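Local coordinates for protein putative enzyme related to aldose 1-epimerase (Salmonella typhimurium, PDB 2HTA) that probably interconverts the alpha and beta anomers of hexose 6-phosphates such as glucose 6-phosphate, at residues H179-V184 and F278-T283; E71-L76 and R242-V247; A188-S193 and S233-A238. One frame throughout, in Å; residues are numbered along the deposited sequence.

From the N terminus, the loop residues 71-76 come first and open contact 2. Residues 179-184 then open contact 1, and 188-193 open contact 3, which closes at 233-238 as a loop of its own. Contact 2 closes next at 242-247, and contact 1 last at 278-283. Contact 3 is therefore nested inside both of the others, whereas contacts 1 and 2 cross. In space, contact 1 joins two strands of the sheet that carries the probable catalytic residues, and contact 3 two strands of the facing sheet. Contact 2 ties the 71-76 loop to strand 242-249, next to strand 232-237 in that second sheet; Phe-182 packs against Ile-235 between the sheets.

Contact 1. Residues H179-V184 and F278-T283; sequences HSYFNV and FVCVET
Glu-282 and His-179, the two residues inferred to be catalytic, meet across a pair of antiparallel strands in the beta-sandwich of the galactose mutarotase superfamily. The strands are joined by main-chain hydrogen bonds, among them Phe-182 N to Val-279 O at 3.0 Å and its reciprocal from Val-279 N to Phe-182 O, with a further bond from Val-281 N to Ser-180 O.

The Glu-282 side chain can be followed outward. CB lies 4.1 Å from His-179 CA; with CG beside the backbone N (chi1 -51°) the chain then runs out extended, and CG lies 3.8 Å from His-179 CA. CD reaches the imidazole, 3.7 Å from His-179 CG. At the tip OE2 stands over one ring face, 3.2 Å from His-179 CE1, while OE1 lies 3.5 Å from His-179 CD2. Carboxylate and ring planes differ by only 22°, so the two groups are stacked rather than bonded to each other. OE1 has no hydrogen-bonding partner in the model. The arrangement is consistent with the acid-base pair of the related galactose mutarotases, and His-110 meets the imidazole edge-to-face.

On the same side of the sheet, Cys-280 SG sits over the centre of the Tyr-181 ring, 3.4 Å above its plane, while the His-179 ring meets the same sulfur at its edge. The Tyr-181 and Phe-278 side chains run alongside each other, rings oblique with planes 51° apart, and Tyr-181 CD2 over a face of the Phe-278 ring. The Tyr-181 hydroxyl bonds to Arg-89, probably beside the substrate site.

On the other side, Phe-182, Val-279 and Val-281 pack against strand 232-237, the first and last also against strand 242-249. The Phe-182 ring turns an edge to the partner strand 278-283, CE1 lying 3.4 Å from Val-281 O.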
loop_
_atom_site.group_PDB
_atom_site.type_symbol
_atom_site.label_atom_id
_atom_site.label_comp_id
_atom_site.label_asym_id
_atom_site.label_seq_id
_atom_site.Cartn_x
_atom_site.Cartn_y
_atom_site.Cartn_z
ATOM N N HIS A 179 -2.702 1.155 1.400
ATOM C CA HIS A 179 -3.534 1.160 0.189
ATOM C C HIS A 179 -2.965 0.164 -0.843
ATOM O O HIS A 179 -2.715 0.529 -1.986
ATOM C CB HIS A 179 -3.479 2.581 -0.402
ATOM C CG HIS A 179 -4.493 2.884 -1.459
ATOM N ND1 HIS A 179 -4.585 2.169 -2.625
ATOM C CD2 HIS A 179 -5.384 3.916 -1.584
ATOM C CE1 HIS A 179 -5.522 2.689 -3.405
ATOM N NE2 HIS A 179 -5.993 3.770 -2.812
ATOM N N SER A 180 -2.761 -1.091 -0.451
ATOM C CA SER A 180 -2.013 -2.022 -1.323
ATOM C C SER A 180 -2.616 -2.362 -2.691
ATOM O O SER A 180 -3.809 -2.646 -2.786
ATOM C CB SER A 180 -1.811 -3.342 -0.551
ATOM O OG SER A 180 -1.445 -3.013 0.760
ATOM N N TYR A 181 -1.759 -2.345 -3.724
ATOM C CA TYR A 181 -2.066 -2.749 -5.107
ATOM C C TYR A 181 -1.442 -4.140 -5.361
ATOM O O TYR A 181 -0.229 -4.255 -5.393
ATOM C CB TYR A 181 -1.361 -1.828 -6.093
ATOM C CG TYR A 181 -1.962 -0.438 -6.156
ATOM C CD1 TYR A 181 -1.756 0.498 -5.109
ATOM C CD2 TYR A 181 -2.663 -0.037 -7.260
ATOM C CE1 TYR A 181 -2.251 1.832 -5.169
ATOM C CE2 TYR A 181 -3.212 1.317 -7.331
ATOM C CZ TYR A 181 -3.003 2.201 -6.289
ATOM O OH TYR A 181 -3.519 3.498 -6.358
ATOM N N PHE A 182 -2.283 -5.111 -5.631
ATOM C CA PHE A 182 -1.878 -6.489 -5.832
ATOM C C PHE A 182 -1.956 -6.796 -7.306
ATOM O O PHE A 182 -2.941 -6.497 -7.971
ATOM C CB PHE A 182 -2.777 -7.405 -5.005
ATOM C CG PHE A 182 -2.587 -7.215 -3.545
ATOM C CD1 PHE A 182 -3.523 -6.506 -2.782
ATOM C CD2 PHE A 182 -1.408 -7.643 -2.936
ATOM C CE1 PHE A 182 -3.297 -6.266 -1.424
ATOM C CE2 PHE A 182 -1.177 -7.442 -1.556
ATOM C CZ PHE A 182 -2.126 -6.742 -0.803
ATOM N N ASN A 183 -0.867 -7.377 -7.784
ATOM C CA ASN A 183 -0.687 -7.812 -9.171
ATOM C C ASN A 183 -1.567 -9.033 -9.406
ATOM O O ASN A 183 -1.515 -10.013 -8.664
ATOM C CB ASN A 183 0.808 -8.110 -9.361
ATOM C CG ASN A 183 1.201 -8.399 -10.808
ATOM O OD1 ASN A 183 0.691 -7.780 -11.738
ATOM N ND2 ASN A 183 2.150 -9.348 -10.998
ATOM N N VAL A 184 -2.440 -8.921 -10.396
ATOM C CA VAL A 184 -3.340 -10.018 -10.787
ATOM C C VAL A 184 -3.208 -10.296 -12.281
ATOM O O VAL A 184 -2.822 -9.405 -13.052
ATOM C CB VAL A 184 -4.843 -9.799 -10.413
ATOM C CG1 VAL A 184 -4.986 -9.659 -8.902
ATOM C CG2 VAL A 184 -5.445 -8.585 -11.117
ATOM N N PHE A 278 -4.382 -5.191 -11.726
ATOM C CA PHE A 278 -4.363 -5.051 -10.266
ATOM C C PHE A 278 -5.732 -5.021 -9.633
ATOM O O PHE A 278 -6.748 -4.691 -10.293
ATOM C CB PHE A 278 -3.515 -3.841 -9.833
ATOM C CG PHE A 278 -4.229 -2.500 -9.963
ATOM C CD1 PHE A 278 -5.037 -1.999 -8.928
ATOM C CD2 PHE A 278 -4.081 -1.740 -11.130
ATOM C CE1 PHE A 278 -5.694 -0.768 -9.057
ATOM C CE2 PHE A 278 -4.724 -0.481 -11.253
ATOM C CZ PHE A 278 -5.505 -0.009 -10.216
ATOM N N VAL A 279 -5.759 -5.347 -8.336
ATOM C CA VAL A 279 -6.911 -5.053 -7.491
ATOM C C VAL A 279 -6.315 -4.485 -6.205
ATOM O O VAL A 279 -5.264 -4.964 -5.744
ATOM C CB VAL A 279 -7.788 -6.305 -7.199
ATOM C CG1 VAL A 279 -7.037 -7.385 -6.370
ATOM C CG2 VAL A 279 -9.075 -5.974 -6.497
ATOM N N CYS A 280 -6.970 -3.458 -5.663
ATOM C CA CYS A 280 -6.578 -2.956 -4.348
ATOM C C CYS A 280 -7.369 -3.582 -3.250
ATOM O O CYS A 280 -8.608 -3.565 -3.286
ATOM C CB CYS A 280 -6.688 -1.421 -4.258
ATOM S SG CYS A 280 -5.449 -0.593 -5.239
ATOM N N VAL A 281 -6.652 -4.120 -2.250
ATOM C CA VAL A 281 -7.288 -4.641 -1.035
ATOM C C VAL A 281 -6.533 -3.967 0.119
ATOM O O VAL A 281 -5.356 -4.301 0.424
ATOM C CB VAL A 281 -7.250 -6.232 -0.933
ATOM C CG1 VAL A 281 -7.772 -6.741 0.463
ATOM C CG2 VAL A 281 -7.975 -6.928 -2.142
ATOM N N GLU A 282 -7.203 -2.985 0.734
ATOM C CA GLU A 282 -6.556 -2.001 1.595
ATOM C C GLU A 282 -6.915 -2.262 3.048
ATOM O O GLU A 282 -8.080 -2.551 3.345
ATOM C CB GLU A 282 -7.078 -0.605 1.207
ATOM C CG GLU A 282 -6.975 -0.368 -0.300
ATOM C CD GLU A 282 -7.566 0.971 -0.709
ATOM O OE1 GLU A 282 -7.652 1.876 0.130
ATOM O OE2 GLU A 282 -7.889 1.118 -1.899
ATOM N N THR A 283 -5.948 -2.120 3.938
ATOM C CA THR A 283 -6.207 -2.164 5.401
ATOM C C THR A 283 -6.515 -0.762 5.838
ATOM O O THR A 283 -5.690 0.151 5.649
ATOM C CB THR A 283 -4.983 -2.647 6.183
ATOM O OG1 THR A 283 -4.587 -3.931 5.677
ATOM C CG2 THR A 283 -5.334 -2.804 7.640
#

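Contact 2. Residues E71-L76 and R242-V247; sequences EEVLWL and RTIDVV
The backbones of Val-73 and Ile-244 stay well apart, their CA atoms 8.0 Å from each other, so an irregular segment and a strand meet here without beta pairing, chiefly through side chains of the strand reaching the loop's main chain. Arg-242 spans the gap. Its CG lies between the backbone N and the carbonyl carbon (chi1 67°), and from there the chain is fully extended to NE, carrying the guanidinium across to the loop.

The two terminal nitrogens grip successive carbonyls at the edge of the guanidinium. NH2 donates a nearly straight bond (170°) to Glu-72 O at 2.7 Å; NH1 donates to Glu-71 O at 3.0 Å. Both oxygens lie close to the guanidinium plane, yet NH1 stands well above the plane of the Glu-71 carbonyl. Water 1 accepts from NH1 of Arg-242 at 2.7 Å and from Glu-71 N at 2.9 Å.

This bidentate arginine-to-main-chain arrangement fastens the loop between strands 61-67 and 94-95 to strand 242-249 of the mutarotase-type beta-sandwich, away from the annotated sites. Asn-183 of a third segment completes the network: its carbonyl accepts from Arg-242 NH2 and its ND2 donates to Glu-72 O.

Beside the arginine, Val-73 and Ile-244 run antiparallel past each other, CG1 of Val-73 4.2 Å from CD1 of Ile-244. The other valine methyl, CG2, lies 4.1 Å from Arg-242 NH1.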
loop_
_atom_site.group_PDB
_atom_site.type_symbol
_atom_site.label_atom_id
_atom_site.label_comp_id
_atom_site.label_asym_id
_atom_site.label_seq_id
_atom_site.Cartn_x
_atom_site.Cartn_y
_atom_site.Cartn_z
ATOM N N GLU A 71 5.644 -14.908 -8.796
ATOM C CA GLU A 71 5.594 -13.700 -9.631
ATOM C C GLU A 71 5.444 -12.493 -8.712
ATOM O O GLU A 71 5.055 -12.617 -7.545
ATOM C CB GLU A 71 4.392 -13.773 -10.584
ATOM C CG GLU A 71 4.276 -15.143 -11.289
ATOM C CD GLU A 71 4.890 -15.158 -12.626
ATOM O OE1 GLU A 71 5.946 -14.489 -12.827
ATOM O OE2 GLU A 71 4.294 -15.835 -13.497
ATOM N N GLU A 72 5.804 -11.322 -9.220
ATOM C CA GLU A 72 5.625 -10.099 -8.431
ATOM C C GLU A 72 4.242 -10.113 -7.758
ATOM O O GLU A 72 3.209 -10.390 -8.382
ATOM C CB GLU A 72 5.689 -8.864 -9.355
ATOM C CG GLU A 72 7.067 -8.666 -10.080
ATOM C CD GLU A 72 8.228 -8.234 -9.163
ATOM O OE1 GLU A 72 8.008 -7.737 -8.006
ATOM O OE2 GLU A 72 9.413 -8.388 -9.600
ATOM N N VAL A 73 4.227 -9.738 -6.499
ATOM C CA VAL A 73 2.974 -9.723 -5.744
ATOM C C VAL A 73 2.290 -8.357 -5.800
ATOM O O VAL A 73 1.070 -8.290 -5.804
ATOM C CB VAL A 73 3.230 -10.104 -4.302
ATOM C CG1 VAL A 73 1.916 -10.041 -3.465
ATOM C CG2 VAL A 73 3.754 -11.533 -4.271
ATOM N N LEU A 74 3.068 -7.288 -5.732
ATOM C CA LEU A 74 2.529 -5.935 -5.804
ATOM C C LEU A 74 2.596 -5.371 -7.202
ATOM O O LEU A 74 3.568 -5.556 -7.909
ATOM C CB LEU A 74 3.329 -5.000 -4.881
ATOM C CG LEU A 74 3.298 -5.374 -3.384
ATOM C CD1 LEU A 74 4.267 -4.490 -2.636
ATOM C CD2 LEU A 74 1.826 -5.243 -2.830
ATOM N N TRP A 75 1.588 -4.611 -7.567
ATOM C CA TRP A 75 1.528 -3.970 -8.886
ATOM C C TRP A 75 2.087 -2.563 -8.702
ATOM O O TRP A 75 1.803 -1.889 -7.689
ATOM C CB TRP A 75 0.080 -3.905 -9.311
ATOM C CG TRP A 75 -0.173 -3.286 -10.663
ATOM C CD1 TRP A 75 -0.246 -3.948 -11.899
ATOM C CD2 TRP A 75 -0.419 -1.909 -10.937
ATOM N NE1 TRP A 75 -0.519 -3.047 -12.886
ATOM C CE2 TRP A 75 -0.624 -1.789 -12.347
ATOM C CE3 TRP A 75 -0.506 -0.755 -10.136
ATOM C CZ2 TRP A 75 -0.893 -0.584 -12.948
ATOM C CZ3 TRP A 75 -0.772 0.454 -10.743
ATOM C CH2 TRP A 75 -0.976 0.535 -12.132
ATOM N N LEU A 76 2.858 -2.108 -9.686
ATOM C CA LEU A 76 3.409 -0.772 -9.721
ATOM C C LEU A 76 3.127 -0.213 -11.122
ATOM O O LEU A 76 3.225 -0.936 -12.096
ATOM C CB LEU A 76 4.902 -0.810 -9.493
ATOM C CG LEU A 76 5.655 0.530 -9.370
ATOM C CD1 LEU A 76 5.290 1.318 -8.139
ATOM C CD2 LEU A 76 7.139 0.246 -9.407
ATOM N N ARG A 242 -2.807 -18.517 -8.368
ATOM C CA ARG A 242 -2.386 -18.358 -6.976
ATOM C C ARG A 242 -3.501 -17.688 -6.177
ATOM O O ARG A 242 -4.413 -17.116 -6.788
ATOM C CB ARG A 242 -1.126 -17.485 -6.913
ATOM C CG ARG A 242 -1.280 -15.984 -7.333
ATOM C CD ARG A 242 0.076 -15.348 -7.367
ATOM N NE ARG A 242 -0.018 -13.920 -7.709
ATOM C CZ ARG A 242 1.043 -13.120 -7.765
ATOM N NH1 ARG A 242 2.242 -13.616 -7.503
ATOM N NH2 ARG A 242 0.909 -11.836 -8.064
ATOM N N THR A 243 -3.421 -17.759 -4.852
ATOM C CA THR A 243 -4.211 -16.801 -4.026
ATOM C C THR A 243 -3.234 -15.893 -3.269
ATOM O O THR A 243 -2.077 -16.277 -2.977
ATOM C CB THR A 243 -5.103 -17.512 -2.976
ATOM O OG1 THR A 243 -4.275 -18.343 -2.200
ATOM C CG2 THR A 243 -6.160 -18.380 -3.609
ATOM N N ILE A 244 -3.662 -14.669 -3.019
ATOM C CA ILE A 244 -2.927 -13.803 -2.134
ATOM C C ILE A 244 -3.798 -13.570 -0.887
ATOM O O ILE A 244 -4.988 -13.189 -0.993
ATOM C CB ILE A 244 -2.556 -12.466 -2.821
ATOM C CG1 ILE A 244 -1.609 -12.695 -4.051
ATOM C CG2 ILE A 244 -1.923 -11.529 -1.821
ATOM C CD1 ILE A 244 -1.645 -11.466 -5.086
ATOM N N ASP A 245 -3.225 -13.852 0.269
ATOM C CA ASP A 245 -3.905 -13.626 1.545
ATOM C C ASP A 245 -3.489 -12.256 2.026
ATOM O O ASP A 245 -2.300 -11.974 2.101
ATOM C CB ASP A 245 -3.456 -14.668 2.549
ATOM C CG ASP A 245 -3.906 -16.043 2.160
ATOM O OD1 ASP A 245 -4.951 -16.211 1.447
ATOM O OD2 ASP A 245 -3.196 -16.977 2.552
ATOM N N VAL A 246 -4.460 -11.409 2.367
ATOM C CA VAL A 246 -4.166 -10.066 2.898
ATOM C C VAL A 246 -4.784 -10.002 4.288
ATOM O O VAL A 246 -6.011 -10.023 4.413
ATOM C CB VAL A 246 -4.768 -8.963 1.965
ATOM C CG1 VAL A 246 -4.278 -7.600 2.379
ATOM C CG2 VAL A 246 -4.416 -9.199 0.520
ATOM N N VAL A 247 -3.939 -10.003 5.323
ATOM C CA VAL A 247 -4.387 -10.083 6.679
ATOM C C VAL A 247 -4.328 -8.694 7.317
ATOM O O VAL A 247 -3.311 -8.001 7.234
ATOM C CB VAL A 247 -3.564 -11.043 7.484
ATOM C CG1 VAL A 247 -4.093 -11.170 8.885
ATOM C CG2 VAL A 247 -3.559 -12.441 6.813
HETATM O O HOH W 1 3.120 -16.104 -7.876
#

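Contact 3. Residues A188-S193 and S233-A238; sequences ANVKVS and SVIHDA
Ser-193 and Val-234 belong to an antiparallel strand pair near one border of a large sheet, where the short strand 191-193 runs between strands 232-237 and 216-217. Their main chains bond reciprocally: Ser-193 N to Val-234 O at 2.8 Å, and Val-234 N back to Ser-193 O. Two pairs along, past the non-hydrogen-bonded pair Val-192 and Ile-235, His-236 N gives a nearly straight bond (170°) to Lys-191 O.

A side-chain bond accompanies this pairing. Ser-193 OG, held between its backbone N and carbonyl carbon (chi1 57°), meets His-236 NE2 at 2.7 Å in the plane of the imidazole; either partner could donate. The same ring edge brings CD2 within 3.2 Å of Lys-191 O, while Val-234 CG1 lies over one ring face, so the imidazole is held from edge and face alike. Beside it passes the Lys-191 chain, its CG 3.9 Å from His-236 CD2.

The opposite side of the strands faces the interior of the beta-sandwich. Val-192 and Ile-235 point the same way side by side, with Val-192 CG2 and Ile-235 CG1 4.0 Å apart, and both pack on Val-281 of strand 278-286, which belongs to the facing sheet. Val-190 extends this apolar row, crossing Ile-235 with its CG1 next to CG2 of the isoleucine.

Where direct pairing ends, beyond Lys-191 and His-236, water fills in. Water 3 accepts from Ala-238 N at 2.7 Å and lies close to the carbonyl oxygens of Asn-189 and His-236. Water 2 sits between Asn-189 OD1 and Asp-237 OD1, 2.7 Å from the latter. The remaining polar atoms of these two side chains are held elsewhere, Asn-189 ND2 by Thr-239 and Asp-237 OD2 by the backbone N of Gly-185.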
loop_
_atom_site.group_PDB
_atom_site.type_symbol
_atom_site.label_atom_id
_atom_site.label_comp_id
_atom_site.label_asym_id
_atom_site.label_seq_id
_atom_site.Cartn_x
_atom_site.Cartn_y
_atom_site.Cartn_z
ATOM N N ALA A 188 -10.858 -9.306 -14.650
ATOM C CA ALA A 188 -12.158 -9.824 -15.038
ATOM C C ALA A 188 -12.420 -11.179 -14.398
ATOM O O ALA A 188 -13.571 -11.572 -14.253
ATOM C CB ALA A 188 -12.262 -9.941 -16.599
ATOM N N ASN A 189 -11.394 -11.925 -14.016
ATOM C CA ASN A 189 -11.735 -13.159 -13.312
ATOM C C ASN A 189 -11.485 -13.123 -11.799
ATOM O O ASN A 189 -11.727 -14.127 -11.107
ATOM C CB ASN A 189 -11.074 -14.409 -13.914
ATOM C CG ASN A 189 -9.573 -14.370 -13.839
ATOM O OD1 ASN A 189 -8.975 -14.207 -12.750
ATOM N ND2 ASN A 189 -8.939 -14.526 -14.994
ATOM N N VAL A 190 -10.989 -11.994 -11.300
ATOM C CA VAL A 190 -10.580 -11.927 -9.890
ATOM C C VAL A 190 -11.815 -11.933 -9.006
ATOM O O VAL A 190 -12.792 -11.286 -9.314
ATOM C CB VAL A 190 -9.722 -10.662 -9.625
ATOM C CG1 VAL A 190 -9.565 -10.432 -8.115
ATOM C CG2 VAL A 190 -8.379 -10.843 -10.276
ATOM N N LYS A 191 -11.793 -12.721 -7.942
ATOM C CA LYS A 191 -12.703 -12.488 -6.842
ATOM C C LYS A 191 -11.935 -12.407 -5.527
ATOM O O LYS A 191 -10.847 -13.046 -5.338
ATOM C CB LYS A 191 -13.823 -13.522 -6.794
ATOM C CG LYS A 191 -13.306 -14.926 -6.587
ATOM C CD LYS A 191 -14.359 -15.995 -7.018
ATOM C CE LYS A 191 -13.733 -17.397 -6.852
ATOM N NZ LYS A 191 -14.709 -18.578 -6.926
ATOM N N VAL A 192 -12.484 -11.616 -4.608
ATOM C CA VAL A 192 -11.900 -11.496 -3.270
ATOM C C VAL A 192 -12.927 -11.988 -2.267
ATOM O O VAL A 192 -14.078 -11.548 -2.294
ATOM C CB VAL A 192 -11.485 -10.028 -2.969
ATOM C CG1 VAL A 192 -10.870 -9.912 -1.546
ATOM C CG2 VAL A 192 -10.475 -9.561 -4.041
ATOM N N SER A 193 -12.517 -12.904 -1.394
ATOM C CA SER A 193 -13.415 -13.438 -0.371
ATOM C C SER A 193 -12.952 -12.946 0.990
ATOM O O SER A 193 -11.881 -12.307 1.089
ATOM C CB SER A 193 -13.421 -14.989 -0.425
ATOM O OG SER A 193 -12.120 -15.474 -0.265
ATOM N N SER A 233 -8.497 -11.337 4.048
ATOM C CA SER A 233 -9.100 -11.279 2.734
ATOM C C SER A 233 -8.353 -12.238 1.821
ATOM O O SER A 233 -7.132 -12.336 1.906
ATOM C CB SER A 233 -8.972 -9.860 2.117
ATOM O OG SER A 233 -9.437 -8.816 2.998
ATOM N N VAL A 234 -9.047 -12.921 0.914
ATOM C CA VAL A 234 -8.316 -13.808 0.016
ATOM C C VAL A 234 -8.597 -13.390 -1.418
ATOM O O VAL A 234 -9.779 -13.338 -1.830
ATOM C CB VAL A 234 -8.723 -15.279 0.205
ATOM C CG1 VAL A 234 -7.948 -16.190 -0.802
ATOM C CG2 VAL A 234 -8.547 -15.723 1.665
ATOM N N ILE A 235 -7.534 -13.076 -2.159
ATOM C CA ILE A 235 -7.644 -12.710 -3.596
ATOM C C ILE A 235 -7.420 -14.025 -4.383
ATOM O O ILE A 235 -6.373 -14.676 -4.206
ATOM C CB ILE A 235 -6.570 -11.697 -4.060
ATOM C CG1 ILE A 235 -6.637 -10.449 -3.137
ATOM C CG2 ILE A 235 -6.683 -11.390 -5.621
ATOM C CD1 ILE A 235 -5.499 -9.449 -3.332
ATOM N N HIS A 236 -8.395 -14.407 -5.190
ATOM C CA HIS A 236 -8.289 -15.666 -5.960
ATOM C C HIS A 236 -7.957 -15.286 -7.382
ATOM O O HIS A 236 -8.750 -14.592 -8.016
ATOM C CB HIS A 236 -9.640 -16.372 -5.933
ATOM C CG HIS A 236 -10.143 -16.631 -4.549
ATOM N ND1 HIS A 236 -9.998 -17.842 -3.929
ATOM C CD2 HIS A 236 -10.809 -15.834 -3.677
ATOM C CE1 HIS A 236 -10.533 -17.789 -2.717
ATOM N NE2 HIS A 236 -11.030 -16.570 -2.538
ATOM N N ASP A 237 -6.826 -15.803 -7.902
ATOM C CA ASP A 237 -6.349 -15.451 -9.224
ATOM C C ASP A 237 -6.125 -16.698 -10.075
ATOM O O ASP A 237 -5.111 -17.357 -9.930
ATOM C CB ASP A 237 -5.020 -14.694 -9.123
ATOM C CG ASP A 237 -4.558 -14.130 -10.469
ATOM O OD1 ASP A 237 -4.997 -14.558 -11.580
ATOM O OD2 ASP A 237 -3.717 -13.246 -10.415
ATOM N N ALA A 238 -7.086 -17.012 -10.925
ATOM C CA ALA A 238 -7.046 -18.213 -11.767
ATOM C C ALA A 238 -5.945 -18.079 -12.830
ATOM O O ALA A 238 -5.285 -19.083 -13.189
ATOM C CB ALA A 238 -8.425 -18.428 -12.436
HETATM O O HOH W 2 -6.642 -12.667 -12.482
HETATM O O HOH W 3 -9.519 -15.955 -10.408
#